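Local coordinates for protein Sfrice_029225 (Spodoptera frugiperda, PDB 6I50) that is a trimeric TNF-family ligand of the Eiger type, and probably acts as a cytokine by binding a TNF receptor, at residues Tyr41-Pro44 and Trp45-Ala48. Residues are numbered along the deposited sequence; the frame is centred on the assembly and turned at random.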
loop_
_atom_site.group_PDB
_atom_site.type_symbol
_atom_site.label_atom_id
_atom_site.label_comp_id
_atom_site.label_asym_id
_atom_site.label_seq_id
_atom_site.Cartn_x
_atom_site.Cartn_y
_atom_site.Cartn_z
ATOM N N TYR A 41 7.586 -16.583 7.536
ATOM C CA TYR A 41 8.228 -17.623 6.758
ATOM C C TYR A 41 8.312 -17.135 5.321
ATOM O O TYR A 41 7.355 -16.518 4.830
ATOM C CB TYR A 41 7.462 -18.952 6.819
ATOM C CG TYR A 41 8.289 -20.129 6.365
ATOM C CD1 TYR A 41 9.115 -20.800 7.255
ATOM C CD2 TYR A 41 8.253 -20.561 5.046
ATOM C CE1 TYR A 41 9.885 -21.873 6.846
ATOM C CE2 TYR A 41 9.020 -21.636 4.626
ATOM C CZ TYR A 41 9.834 -22.287 5.532
ATOM O OH TYR A 41 10.600 -23.356 5.127
ATOM N N PRO A 42 9.420 -17.386 4.626
ATOM C CA PRO A 42 9.522 -16.943 3.228
ATOM C C PRO A 42 8.458 -17.584 2.345
ATOM O O PRO A 42 8.156 -18.776 2.463
ATOM C CB PRO A 42 10.933 -17.389 2.819
ATOM C CG PRO A 42 11.286 -18.478 3.786
ATOM C CD PRO A 42 10.639 -18.075 5.076
ATOM N N ALA A 43 7.874 -16.765 1.464
ATOM C CA ALA A 43 6.983 -17.277 0.435
ATOM C C ALA A 43 7.756 -18.219 -0.486
ATOM O O ALA A 43 8.986 -18.150 -0.568
ATOM C CB ALA A 43 6.375 -16.125 -0.364
ATOM N N PRO A 44 7.060 -19.113 -1.189
ATOM C CA PRO A 44 7.776 -20.076 -2.043
ATOM C C PRO A 44 8.715 -19.431 -3.051
ATOM O O PRO A 44 9.821 -19.946 -3.260
ATOM C CB PRO A 44 6.632 -20.844 -2.716
ATOM C CG PRO A 44 5.544 -20.823 -1.695
ATOM C CD PRO A 44 5.630 -19.452 -1.059
ATOM N N TRP A 45 8.324 -18.317 -3.677
ATOM C CA TRP A 45 9.216 -17.717 -4.664
ATOM C C TRP A 45 10.484 -17.189 -4.010
ATOM O O TRP A 45 11.542 -17.155 -4.647
ATOM C CB TRP A 45 8.498 -16.615 -5.455
ATOM C CG TRP A 45 8.248 -15.293 -4.758
ATOM C CD1 TRP A 45 7.056 -14.847 -4.256
ATOM C CD2 TRP A 45 9.191 -14.227 -4.550
ATOM N NE1 TRP A 45 7.203 -13.583 -3.726
ATOM C CE2 TRP A 45 8.504 -13.180 -3.894
ATOM C CE3 TRP A 45 10.548 -14.058 -4.849
ATOM C CZ2 TRP A 45 9.131 -11.986 -3.527
ATOM C CZ3 TRP A 45 11.172 -12.877 -4.479
ATOM C CH2 TRP A 45 10.462 -11.854 -3.826
ATOM N N THR A 46 10.399 -16.796 -2.741
ATOM C CA THR A 46 11.582 -16.359 -2.013
ATOM C C THR A 46 12.479 -17.542 -1.667
ATOM O O THR A 46 13.697 -17.481 -1.859
ATOM C CB THR A 46 11.149 -15.598 -0.759
ATOM O OG1 THR A 46 10.458 -14.410 -1.162
ATOM C CG2 THR A 46 12.346 -15.230 0.091
ATOM N N VAL A 47 11.891 -18.637 -1.177
ATOM C CA VAL A 47 12.667 -19.851 -0.906
ATOM C C VAL A 47 13.418 -20.302 -2.153
ATOM O O VAL A 47 14.589 -20.704 -2.084
ATOM C CB VAL A 47 11.744 -20.968 -0.383
ATOM C CG1 VAL A 47 12.475 -22.317 -0.363
ATOM C CG2 VAL A 47 11.216 -20.625 1.005
ATOM N N ALA A 48 12.758 -20.245 -3.309
ATOM C CA ALA A 48 13.301 -20.745 -4.566
ATOM C C ALA A 48 14.147 -19.724 -5.321
ATOM O O ALA A 48 14.712 -20.065 -6.366
ATOM C CB ALA A 48 12.161 -21.215 -5.471
#
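The carbonyl oxygen of A43 takes two backbone donors from the turn that follows it. V47 N lies 3.0 Å from A43 O with an N-H...O angle of 167°, a nearly straight i to i+4 bond. T46 N to A43 O, though 2.9 Å, is bent to 124° and counts as weak. One residue on, A48 N reaches P44 O at 3.0 Å. Two successive i to i+4 bonds define a single helical turn, with A43 at the N-cap and P44 in the first turn, where a proline's missing N-H costs no helix bond. Apolar contacts join the turn to P42 of the preceding strand: V47 CG2 packs on P42 CG at 3.5 Å, and T46 CG2 meets P42 CB at 3.8 Å. The valine methyl gets there because it stands beside its own backbone N, while CG1 is turned anti to that N. On W45, chi1 of 75° places CG between the backbone N and the carbonyl carbon, and T46 OG1 sits 3.4 Å above the ring plane, over its centre. The backbone bonds thus fix a short turn after strand 40-42 of the TNF-family jelly-roll beta-sandwich, beside strand 5-10; of its polar side-chain atoms, T46 OG1 is hydrogen-bonded within the chain, to H7 N, and W45 NE1 across the trimer interface, to A126 O of the second subunit.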